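Long-range contacts in protein piwi (Drosophila melanogaster, PDB 6KR6), which binds piRNAs and, in complex with them, mediates the repression of transposable elements, governing their methylation: residues A[94-102]-A[112-120]; A[590-598]-A[607-615]. One frame throughout, in Å; residues are numbered along the deposited sequence.

Interaction 1. Residues A[94-102]-A[112-120]; sequences NPRVRMGVL and GYLFDGLQL. With ZN (zinc ion), chain L.
F115 and L102 form the apolar centre of this contact. L102 CD1 sits 3.4 Å from the centroid of the F115 ring, 7° off its normal, a CH-pi contact over the face. The opposite face carries G117 N. F115 swings its CG opposite the backbone N (chi1 -173°), which turns the ring toward helix 95-103, where the R98 carbonyl and CA of M99 meet its edge. M99 runs past the ring in the opposite direction, and its CE stops 3.4 Å from F115 O. The pairing seats this helix on the antiparallel sheet of the Piwi N-terminal domain, against the hairpin of strands 114-115 and 119-122. In the turn, D116 OD1 accepts L118 N at 2.7 Å, an Asx turn. Lacking a side chain, G117 leaves room for P95 CB. R98 NH2 forms a salt bridge with E87 OE1, while G117 O lies over one guanidinium face, 3.0 Å from NH1 but poorly angled for a hydrogen bond, and L118 CD2 is 3.6 Å from NH2. With an alanine in place of this arginine, E87 is likely to lose its salt-bridge mate and L118 its guanidinium neighbour. Beyond the turn, Q119 OE1 binds zinc at 2.1 Å alongside H83 and H85.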
ATOM      1  N   ASN A  94     -28.147  19.941 -28.718  1.00122.56           N
ATOM      2  CA  ASN A  94     -27.987  18.725 -27.941  1.00124.26           C
ATOM      3  C   ASN A  94     -26.875  17.866 -28.529  1.00124.07           C
ATOM      4  O   ASN A  94     -26.906  17.558 -29.729  1.00120.46           O
ATOM      5  CB  ASN A  94     -29.299  17.926 -27.903  1.00122.44           C
ATOM      6  CG  ASN A  94     -29.270  16.803 -26.884  1.00124.36           C
ATOM      7  OD1 ASN A  94     -28.709  15.736 -27.133  1.00120.93           O
ATOM      8  ND2 ASN A  94     -29.877  17.039 -25.727  1.00128.12           N
ATOM      9  N   PRO A  95     -25.884  17.459 -27.730  1.00128.51           N
ATOM     10  CA  PRO A  95     -24.768  16.676 -28.290  1.00124.29           C
ATOM     11  C   PRO A  95     -25.139  15.253 -28.679  1.00119.94           C
ATOM     12  O   PRO A  95     -24.547  14.717 -29.624  1.00117.03           O
ATOM     13  CB  PRO A  95     -23.725  16.696 -27.162  1.00120.79           C
ATOM     14  CG  PRO A  95     -24.087  17.885 -26.326  1.00123.38           C
ATOM     15  CD  PRO A  95     -25.584  17.947 -26.374  1.00124.16           C
ATOM     16  N   ARG A  96     -26.084  14.616 -27.983  1.00119.38           N
ATOM     17  CA  ARG A  96     -26.420  13.228 -28.301  1.00121.12           C
ATOM     18  C   ARG A  96     -27.048  13.114 -29.687  1.00119.81           C
ATOM     19  O   ARG A  96     -26.798  12.143 -30.418  1.00119.58           O
ATOM     20  CB  ARG A  96     -27.355  12.659 -27.235  1.00120.07           C
ATOM     21  N   VAL A  97     -27.867  14.096 -30.065  1.00117.24           N
ATOM     22  CA  VAL A  97     -28.422  14.121 -31.414  1.00117.83           C
ATOM     23  C   VAL A  97     -27.304  14.244 -32.441  1.00114.77           C
ATOM     24  O   VAL A  97     -27.346  13.618 -33.505  1.00116.97           O
ATOM     25  CB  VAL A  97     -29.447  15.263 -31.549  1.00114.48           C
ATOM     26  CG1 VAL A  97     -29.987  15.330 -32.968  1.00106.08           C
ATOM     27  CG2 VAL A  97     -30.579  15.078 -30.551  1.00111.87           C
ATOM     28  N   ARG A  98     -26.280  15.044 -32.131  1.00111.65           N
ATOM     29  CA  ARG A  98     -25.127  15.154 -33.019  1.00114.37           C
ATOM     30  C   ARG A  98     -24.387  13.826 -33.123  1.00111.94           C
ATOM     31  O   ARG A  98     -23.900  13.457 -34.199  1.00110.86           O
ATOM     32  CB  ARG A  98     -24.189  16.250 -32.519  1.00117.05           C
ATOM     33  CG  ARG A  98     -24.863  17.594 -32.294  1.00118.66           C
ATOM     34  CD  ARG A  98     -23.960  18.545 -31.521  1.00121.76           C
ATOM     35  NE  ARG A  98     -23.103  19.340 -32.393  1.00125.17           N
ATOM     36  CZ  ARG A  98     -22.104  20.104 -31.961  1.00126.80           C
ATOM     37  NH1 ARG A  98     -21.831  20.167 -30.665  1.00129.21           N
ATOM     38  NH2 ARG A  98     -21.374  20.800 -32.823  1.00122.63           N
ATOM     39  N   MET A  99     -24.289  13.097 -32.008  1.00113.65           N
ATOM     40  CA  MET A  99     -23.650  11.786 -32.035  1.00112.40           C
ATOM     41  C   MET A  99     -24.403  10.832 -32.950  1.00109.37           C
ATOM     42  O   MET A  99     -23.792  10.114 -33.748  1.00106.23           O
ATOM     43  CB  MET A  99     -23.560  11.217 -30.620  1.00114.66           C
ATOM     44  CG  MET A  99     -22.748  12.074 -29.665  1.00114.55           C
ATOM     45  SD  MET A  99     -22.534  11.299 -28.056  1.00117.23           S
ATOM     46  CE  MET A  99     -21.759   9.756 -28.535  1.00107.07           C
ATOM     47  N   GLY A 100     -25.734  10.823 -32.859  1.00111.80           N
ATOM     48  CA  GLY A 100     -26.519   9.998 -33.770  1.00107.50           C
ATOM     49  C   GLY A 100     -26.384  10.430 -35.220  1.00105.21           C
ATOM     50  O   GLY A 100     -26.290   9.594 -36.130  1.00105.02           O
ATOM     51  N   VAL A 101     -26.363  11.745 -35.456  1.00108.53           N
ATOM     52  CA  VAL A 101     -26.256  12.265 -36.815  1.00105.87           C
ATOM     53  C   VAL A 101     -24.928  11.856 -37.440  1.00109.10           C
ATOM     54  O   VAL A 101     -24.868  11.496 -38.622  1.00110.10           O
ATOM     55  CB  VAL A 101     -26.443  13.795 -36.810  1.00104.56           C
ATOM     56  CG1 VAL A 101     -25.871  14.414 -38.073  1.00 99.22           C
ATOM     57  CG2 VAL A 101     -27.917  14.140 -36.670  1.00103.49           C
ATOM     58  N   LEU A 102     -23.846  11.892 -36.659  1.00107.94           N
ATOM     59  CA  LEU A 102     -22.568  11.429 -37.188  1.00102.92           C
ATOM     60  C   LEU A 102     -22.553   9.910 -37.330  1.00107.06           C
ATOM     61  O   LEU A 102     -21.956   9.376 -38.272  1.00107.30           O
ATOM     62  CB  LEU A 102     -21.414  11.905 -36.302  1.00103.59           C
ATOM     63  CG  LEU A 102     -20.203  12.492 -37.042  1.00105.03           C
ATOM     64  CD1 LEU A 102     -19.085  12.815 -36.069  1.00106.85           C
ATOM     65  CD2 LEU A 102     -19.698  11.563 -38.136  1.00100.41           C
ATOM     66  N   GLY A 112     -14.168   1.639 -35.259  1.00127.16           N
ATOM     67  CA  GLY A 112     -14.517   2.244 -33.987  1.00124.73           C
ATOM     68  C   GLY A 112     -14.025   3.678 -33.926  1.00116.38           C
ATOM     69  O   GLY A 112     -12.902   3.984 -34.330  1.00113.90           O
ATOM     70  N   TYR A 113     -14.885   4.572 -33.445  1.00105.94           N
ATOM     71  CA  TYR A 113     -14.520   5.974 -33.323  1.00110.67           C
ATOM     72  C   TYR A 113     -15.086   6.527 -32.024  1.00108.51           C
ATOM     73  O   TYR A 113     -16.089   6.033 -31.504  1.00110.90           O
ATOM     74  CB  TYR A 113     -15.012   6.800 -34.527  1.00113.04           C
ATOM     75  CG  TYR A 113     -16.511   6.986 -34.615  1.00114.01           C
ATOM     76  CD1 TYR A 113     -17.308   6.068 -35.289  1.00112.86           C
ATOM     77  CD2 TYR A 113     -17.128   8.091 -34.041  1.00106.10           C
ATOM     78  CE1 TYR A 113     -18.677   6.239 -35.375  1.00108.72           C
ATOM     79  CE2 TYR A 113     -18.495   8.269 -34.122  1.00102.65           C
ATOM     80  CZ  TYR A 113     -19.263   7.340 -34.790  1.00102.90           C
ATOM     81  OH  TYR A 113     -20.624   7.514 -34.873  1.00101.40           O
ATOM     82  N   LEU A 114     -14.428   7.558 -31.502  1.00111.41           N
ATOM     83  CA  LEU A 114     -14.819   8.195 -30.249  1.00114.30           C
ATOM     84  C   LEU A 114     -15.275   9.612 -30.565  1.00110.60           C
ATOM     85  O   LEU A 114     -14.470  10.447 -30.989  1.00 98.74           O
ATOM     86  CB  LEU A 114     -13.660   8.200 -29.250  1.00108.11           C
ATOM     87  CG  LEU A 114     -12.983   6.845 -29.023  1.00115.62           C
ATOM     88  CD1 LEU A 114     -11.844   6.979 -28.026  1.00110.27           C
ATOM     89  CD2 LEU A 114     -13.992   5.809 -28.559  1.00112.81           C
ATOM     90  N   PHE A 115     -16.559   9.887 -30.357  1.00111.12           N
ATOM     91  CA  PHE A 115     -17.137  11.185 -30.676  1.00108.17           C
ATOM     92  C   PHE A 115     -17.841  11.728 -29.444  1.00108.66           C
ATOM     93  O   PHE A 115     -18.673  11.035 -28.850  1.00107.31           O
ATOM     94  CB  PHE A 115     -18.115  11.075 -31.850  1.00112.64           C
ATOM     95  CG  PHE A 115     -18.617  12.400 -32.346  1.00102.92           C
ATOM     96  CD1 PHE A 115     -17.729  13.406 -32.683  1.00107.48           C
ATOM     97  CD2 PHE A 115     -19.974  12.631 -32.496  1.00105.44           C
ATOM     98  CE1 PHE A 115     -18.183  14.625 -33.144  1.00108.53           C
ATOM     99  CE2 PHE A 115     -20.436  13.848 -32.960  1.00113.55           C
ATOM    100  CZ  PHE A 115     -19.538  14.847 -33.285  1.00113.67           C
ATOM    101  N   ASP A 116     -17.508  12.958 -29.054  1.00111.73           N
ATOM    102  CA  ASP A 116     -18.149  13.567 -27.894  1.00114.07           C
ATOM    103  C   ASP A 116     -19.178  14.625 -28.276  1.00109.50           C
ATOM    104  O   ASP A 116     -19.692  15.322 -27.397  1.00112.24           O
ATOM    105  CB  ASP A 116     -17.102  14.171 -26.956  1.00116.77           C
ATOM    106  CG  ASP A 116     -16.581  15.505 -27.447  1.00109.39           C
ATOM    107  OD1 ASP A 116     -16.475  15.684 -28.676  1.00105.55           O
ATOM    108  OD2 ASP A 116     -16.280  16.376 -26.603  1.00114.02           O
ATOM    109  N   GLY A 117     -19.501  14.748 -29.560  1.00106.53           N
ATOM    110  CA  GLY A 117     -20.291  15.853 -30.054  1.00106.91           C
ATOM    111  C   GLY A 117     -19.469  16.989 -30.622  1.00111.36           C
ATOM    112  O   GLY A 117     -20.031  17.870 -31.285  1.00116.25           O
ATOM    113  N   LEU A 118     -18.157  16.990 -30.381  1.00107.63           N
ATOM    114  CA  LEU A 118     -17.263  18.008 -30.915  1.00102.36           C
ATOM    115  C   LEU A 118     -15.921  17.379 -31.270  1.00107.28           C
ATOM    116  O   LEU A 118     -15.494  17.426 -32.428  1.00107.46           O
ATOM    117  CB  LEU A 118     -17.083  19.146 -29.906  1.00 96.96           C
ATOM    118  CG  LEU A 118     -16.944  20.562 -30.472  1.00102.65           C
ATOM    119  CD1 LEU A 118     -15.641  20.734 -31.238  1.00100.93           C
ATOM    120  CD2 LEU A 118     -18.136  20.897 -31.356  1.00113.99           C
ATOM    121  N   GLN A 119     -15.249  16.790 -30.282  1.00106.89           N
ATOM    122  CA  GLN A 119     -13.998  16.088 -30.530  1.00102.89           C
ATOM    123  C   GLN A 119     -14.284  14.718 -31.129  1.00 99.40           C
ATOM    124  O   GLN A 119     -15.208  14.011 -30.696  1.00106.69           O
ATOM    125  CB  GLN A 119     -13.198  15.934 -29.235  1.00102.15           C
ATOM    126  CG  GLN A 119     -13.202  17.161 -28.334  1.00104.99           C
ATOM    127  CD  GLN A 119     -12.210  18.238 -28.760  1.00102.63           C
ATOM    128  OE1 GLN A 119     -11.344  18.015 -29.614  1.00102.30           O
ATOM    129  NE2 GLN A 119     -12.330  19.414 -28.153  1.00104.63           N
ATOM    130  N   LEU A 120     -13.478  14.342 -32.126  1.00100.82           N
ATOM    131  CA  LEU A 120     -13.604  13.069 -32.821  1.00108.13           C
ATOM    132  C   LEU A 120     -12.232  12.422 -32.925  1.00100.39           C
ATOM    133  O   LEU A 120     -11.276  13.058 -33.380  1.00 98.67           O
ATOM    134  CB  LEU A 120     -14.200  13.265 -34.220  1.00105.18           C
ATOM    135  CG  LEU A 120     -14.048  12.114 -35.218  1.00103.94           C
ATOM    136  CD1 LEU A 120     -14.960  10.950 -34.858  1.00102.72           C
ATOM    137  CD2 LEU A 120     -14.312  12.596 -36.637  1.00106.08           C
TER
HETATM  138 ZN    ZN L 910      -9.573  18.877 -30.257  0.98 99.24          ZN

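Interaction 2. Residues A[590-598]-A[607-615]; sequences KRAYGALIA and TYFSTVTEC. With HG (mercury (II) ion), chain I.
T611 O takes two donors from the facing strand: the N-H of L596, at 2.9 Å from N to O and almost straight (171°), and the weaker CA-H of A595, whose CA lies 3.4 Å from T611 O. The same pattern recurs along the ladder, where seven backbone hydrogen bonds join the strands and CA-H groups fill in at the non-hydrogen-bonded pairs. These are the antiparallel strands 592-599 and 608-614 of the RNase H-like Piwi domain. The first also pairs with strand 575-584, and A595 bonds through its backbone to D581, probably a catalytic aspartate as in relatives. On the face toward helix 779-795, A595 CB meets V612 CG1 at 3.7 Å. There chi1 (-40°) and chi2 (-61°) of I597 together bring CD1 to 3.5 Å from CB of S610. L596, T611 and T613 turn to the other face, against helix 625-640. At the end of the ladder where A592 faces C615, CG of E614 lies 3.8 Å from CE1 of Y593, while E614 OE1 comes within 3.3 Å of CG of R591. The salt bridge is long, 3.9 Å from R591 NH1 to E614 OE1; R591 NE has its stronger partner in D588. Beside G594, which has no side chain, one of the two conformers of C615 puts SG 2.8 Å from a mercury ion, a geometry to be read with caution.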
ATOM      1  N   LYS A 590      -9.480  10.736  13.243  1.00118.21           N
ATOM      2  CA  LYS A 590      -9.164  12.054  12.711  1.00114.56           C
ATOM      3  C   LYS A 590      -7.728  12.478  12.986  1.00119.83           C
ATOM      4  O   LYS A 590      -7.319  13.552  12.535  1.00116.91           O
ATOM      5  CB  LYS A 590     -10.129  13.098  13.286  1.00114.73           C
ATOM      6  N   ARG A 591      -6.958  11.673  13.713  1.00117.21           N
ATOM      7  CA  ARG A 591      -5.556  11.951  13.979  1.00115.25           C
ATOM      8  C   ARG A 591      -4.692  10.861  13.361  1.00110.79           C
ATOM      9  O   ARG A 591      -5.116   9.710  13.226  1.00107.96           O
ATOM     10  CB  ARG A 591      -5.270  12.037  15.483  1.00116.05           C
ATOM     11  CG  ARG A 591      -6.155  13.009  16.243  1.00121.79           C
ATOM     12  CD  ARG A 591      -5.962  12.845  17.744  1.00127.66           C
ATOM     13  NE  ARG A 591      -7.155  13.223  18.495  1.00131.98           N
ATOM     14  CZ  ARG A 591      -7.278  14.341  19.201  1.00137.36           C
ATOM     15  NH1 ARG A 591      -6.270  15.202  19.267  1.00136.44           N
ATOM     16  NH2 ARG A 591      -8.406  14.595  19.849  1.00137.13           N
ATOM     17  N   ALA A 592      -3.473  11.234  12.987  1.00109.39           N
ATOM     18  CA  ALA A 592      -2.519  10.295  12.421  1.00100.58           C
ATOM     19  C   ALA A 592      -1.141  10.596  12.981  1.00106.71           C
ATOM     20  O   ALA A 592      -0.811  11.748  13.275  1.00109.28           O
ATOM     21  CB  ALA A 592      -2.502  10.360  10.887  1.00106.91           C
ATOM     22  N   TYR A 593      -0.338   9.547  13.131  1.00 98.58           N
ATOM     23  CA  TYR A 593       1.004   9.662  13.685  1.00 83.34           C
ATOM     24  C   TYR A 593       2.037   9.385  12.603  1.00 76.75           C
ATOM     25  O   TYR A 593       1.939   8.383  11.887  1.00 75.86           O
ATOM     26  CB  TYR A 593       1.193   8.704  14.862  1.00 78.04           C
ATOM     27  CG  TYR A 593       0.331   9.047  16.052  1.00 79.10           C
ATOM     28  CD1 TYR A 593       0.717  10.035  16.949  1.00 77.87           C
ATOM     29  CD2 TYR A 593      -0.871   8.391  16.275  1.00 76.17           C
ATOM     30  CE1 TYR A 593      -0.069  10.356  18.038  1.00 85.71           C
ATOM     31  CE2 TYR A 593      -1.663   8.705  17.362  1.00 79.38           C
ATOM     32  CZ  TYR A 593      -1.257   9.687  18.240  1.00 83.82           C
ATOM     33  OH  TYR A 593      -2.039  10.009  19.326  1.00 88.11           O
ATOM     34  N   GLY A 594       3.011  10.284  12.485  1.00 73.29           N
ATOM     35  CA  GLY A 594       4.120  10.122  11.569  1.00 71.71           C
ATOM     36  C   GLY A 594       5.407   9.805  12.298  1.00 82.24           C
ATOM     37  O   GLY A 594       5.812  10.527  13.219  1.00 75.45           O
ATOM     38  N   ALA A 595       6.046   8.708  11.897  1.00 77.30           N
ATOM     39  CA  ALA A 595       7.277   8.226  12.503  1.00 68.29           C
ATOM     40  C   ALA A 595       8.423   8.343  11.509  1.00 69.32           C
ATOM     41  O   ALA A 595       8.272   8.013  10.323  1.00 69.28           O
ATOM     42  CB  ALA A 595       7.128   6.776  12.965  1.00 69.39           C
ATOM     43  N   LEU A 596       9.568   8.807  12.013  1.00 71.83           N
ATOM     44  CA  LEU A 596      10.762   9.055  11.217  1.00 78.73           C
ATOM     45  C   LEU A 596      11.961   8.391  11.880  1.00 72.11           C
ATOM     46  O   LEU A 596      12.231   8.619  13.066  1.00 68.08           O
ATOM     47  CB  LEU A 596      11.015  10.556  11.051  1.00 67.83           C
ATOM     48  CG  LEU A 596      12.183  10.940  10.144  1.00 64.41           C
ATOM     49  CD1 LEU A 596      11.709  11.861   9.031  1.00 75.93           C
ATOM     50  CD2 LEU A 596      13.307  11.588  10.939  1.00 68.96           C
ATOM     51  N   ILE A 597      12.673   7.576  11.104  1.00 61.26           N
ATOM     52  CA  ILE A 597      13.859   6.856  11.547  1.00 63.39           C
ATOM     53  C   ILE A 597      15.037   7.336  10.713  1.00 68.96           C
ATOM     54  O   ILE A 597      14.888   7.600   9.517  1.00 68.61           O
ATOM     55  CB  ILE A 597      13.684   5.331  11.406  1.00 67.51           C
ATOM     56  CG1 ILE A 597      12.267   4.910  11.808  1.00 69.88           C
ATOM     57  CG2 ILE A 597      14.732   4.591  12.228  1.00 62.90           C
ATOM     58  CD1 ILE A 597      11.901   5.214  13.243  1.00 68.14           C
ATOM     59  N   ALA A 598      16.208   7.442  11.338  1.00 64.81           N
ATOM     60  CA  ALA A 598      17.377   8.007  10.673  1.00 61.88           C
ATOM     61  C   ALA A 598      18.632   7.281  11.129  1.00 66.38           C
ATOM     62  O   ALA A 598      18.910   7.214  12.328  1.00 72.55           O
ATOM     63  CB  ALA A 598      17.492   9.504  10.961  1.00 67.31           C
ATOM     64  N   THR A 607      24.034   3.285  14.421  1.00 80.85           N
ATOM     65  CA  THR A 607      22.879   3.368  15.304  1.00 71.31           C
ATOM     66  C   THR A 607      21.784   4.162  14.604  1.00 72.33           C
ATOM     67  O   THR A 607      21.979   4.703  13.513  1.00 68.82           O
ATOM     68  CB  THR A 607      23.230   4.011  16.653  1.00 76.03           C
ATOM     69  OG1 THR A 607      24.647   3.961  16.854  1.00 85.80           O
ATOM     70  CG2 THR A 607      22.543   3.262  17.789  1.00 79.92           C
ATOM     71  N   TYR A 608      20.618   4.228  15.242  1.00 72.89           N
ATOM     72  CA  TYR A 608      19.443   4.820  14.628  1.00 61.79           C
ATOM     73  C   TYR A 608      18.748   5.758  15.606  1.00 65.45           C
ATOM     74  O   TYR A 608      18.806   5.575  16.824  1.00 73.00           O
ATOM     75  CB  TYR A 608      18.472   3.734  14.144  1.00 66.24           C
ATOM     76  CG  TYR A 608      19.059   2.826  13.083  1.00 70.53           C
ATOM     77  CD1 TYR A 608      18.835   3.066  11.734  1.00 71.34           C
ATOM     78  CD2 TYR A 608      19.846   1.735  13.430  1.00 69.98           C
ATOM     79  CE1 TYR A 608      19.371   2.242  10.760  1.00 60.92           C
ATOM     80  CE2 TYR A 608      20.385   0.905  12.465  1.00 75.12           C
ATOM     81  CZ  TYR A 608      20.144   1.165  11.131  1.00 73.27           C
ATOM     82  OH  TYR A 608      20.677   0.347  10.163  1.00 85.99           O
ATOM     83  N   PHE A 609      18.089   6.768  15.046  1.00 71.77           N
ATOM     84  CA  PHE A 609      17.384   7.799  15.791  1.00 72.61           C
ATOM     85  C   PHE A 609      15.931   7.795  15.340  1.00 68.58           C
ATOM     86  O   PHE A 609      15.657   7.834  14.137  1.00 63.66           O
ATOM     87  CB  PHE A 609      18.043   9.164  15.551  1.00 74.83           C
ATOM     88  CG  PHE A 609      17.247  10.333  16.053  1.00 73.34           C
ATOM     89  CD1 PHE A 609      17.392  10.779  17.356  1.00 77.00           C
ATOM     90  CD2 PHE A 609      16.381  11.011  15.212  1.00 72.71           C
ATOM     91  CE1 PHE A 609      16.673  11.863  17.814  1.00 74.86           C
ATOM     92  CE2 PHE A 609      15.660  12.095  15.665  1.00 73.55           C
ATOM     93  CZ  PHE A 609      15.803  12.521  16.970  1.00 75.65           C
ATOM     94  N   SER A 610      15.004   7.739  16.293  1.00 73.59           N
ATOM     95  CA  SER A 610      13.594   7.542  15.980  1.00 75.32           C
ATOM     96  C   SER A 610      12.735   8.577  16.687  1.00 75.61           C
ATOM     97  O   SER A 610      12.823   8.728  17.910  1.00 79.38           O
ATOM     98  CB  SER A 610      13.146   6.131  16.374  1.00 68.90           C
ATOM     99  OG  SER A 610      13.559   5.814  17.691  1.00 73.83           O
ATOM    100  N   THR A 611      11.896   9.272  15.919  1.00 77.95           N
ATOM    101  CA  THR A 611      10.942  10.229  16.468  1.00 72.10           C
ATOM    102  C   THR A 611       9.552   9.937  15.920  1.00 73.18           C
ATOM    103  O   THR A 611       9.394   9.337  14.854  1.00 75.82           O
ATOM    104  CB  THR A 611      11.322  11.681  16.137  1.00 82.30           C
ATOM    105  OG1 THR A 611      12.745  11.813  16.121  1.00 96.07           O
ATOM    106  CG2 THR A 611      10.749  12.633  17.178  1.00 87.89           C
ATOM    107  N   VAL A 612       8.539  10.362  16.674  1.00 71.94           N
ATOM    108  CA  VAL A 612       7.153  10.321  16.231  1.00 79.77           C
ATOM    109  C   VAL A 612       6.523  11.670  16.534  1.00 82.98           C
ATOM    110  O   VAL A 612       6.932  12.377  17.460  1.00 81.40           O
ATOM    111  CB  VAL A 612       6.335   9.195  16.902  1.00 76.39           C
ATOM    112  CG1 VAL A 612       5.513   8.443  15.867  1.00 66.08           C
ATOM    113  CG2 VAL A 612       7.241   8.251  17.683  1.00 82.76           C
ATOM    114  N   THR A 613       5.518  12.027  15.740  1.00 78.59           N
ATOM    115  CA  THR A 613       4.747  13.229  16.021  1.00 88.07           C
ATOM    116  C   THR A 613       3.341  13.065  15.465  1.00 94.93           C
ATOM    117  O   THR A 613       3.098  12.277  14.549  1.00 93.48           O
ATOM    118  CB  THR A 613       5.423  14.491  15.453  1.00 86.11           C
ATOM    119  OG1 THR A 613       4.836  15.664  16.032  1.00101.66           O
ATOM    120  CG2 THR A 613       5.267  14.554  13.941  1.00 91.95           C
ATOM    121  N   GLU A 614       2.411  13.823  16.034  1.00101.00           N
ATOM    122  CA  GLU A 614       1.046  13.827  15.530  1.00102.76           C
ATOM    123  C   GLU A 614       0.911  14.782  14.333  1.00106.87           C
ATOM    124  O   GLU A 614       1.732  15.678  14.117  1.00102.28           O
ATOM    125  CB  GLU A 614       0.059  14.218  16.633  1.00 97.62           C
ATOM    126  CG  GLU A 614      -1.312  13.564  16.479  1.00112.26           C
ATOM    127  CD  GLU A 614      -2.372  14.205  17.344  1.00125.46           C
ATOM    128  OE1 GLU A 614      -3.345  14.744  16.775  1.00130.11           O
ATOM    129  OE2 GLU A 614      -2.231  14.180  18.587  1.00127.91           O
ATOM    130  N   CYS A 615      -0.125  14.552  13.535  0.57110.43           N
ATOM    131  CA  CYS A 615      -0.372  15.365  12.352  0.57117.27           C
ATOM    132  C   CYS A 615      -1.127  16.650  12.693  0.57120.96           C
ATOM    133  O   CYS A 615      -0.855  17.708  12.127  0.57123.43           O
ATOM    134  CB  CYS A 615      -1.133  14.571  11.294  0.57117.61           C
ATOM    135  SG  CYS A 615      -0.188  13.234  10.490  0.57110.89           S
TER
HETATM  136 HG    HG I 907       2.527  13.629  10.098  0.56127.16          HG

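In the fold
Interactions 1 and 2 share no helix or strand: their centres lie about 54 Å apart, on opposite sides of the chain's centre, and their nearest atoms about 40 Å apart. Interaction 1 is partly buried in the outlying N-terminal domain, within the region that interacts with CBX5 and papi, and about 41 Å at its nearest atom from the bound RNA. Interaction 2 is deep in the Piwi domain, its nearest atom about 13 Å from that RNA. Their chemistry follows: a helix against a hairpin is joined by side-chain packing, with no hydrogen bond across, whereas two neighbouring strands are joined mainly by backbone bonds, with charged groups confined to one end.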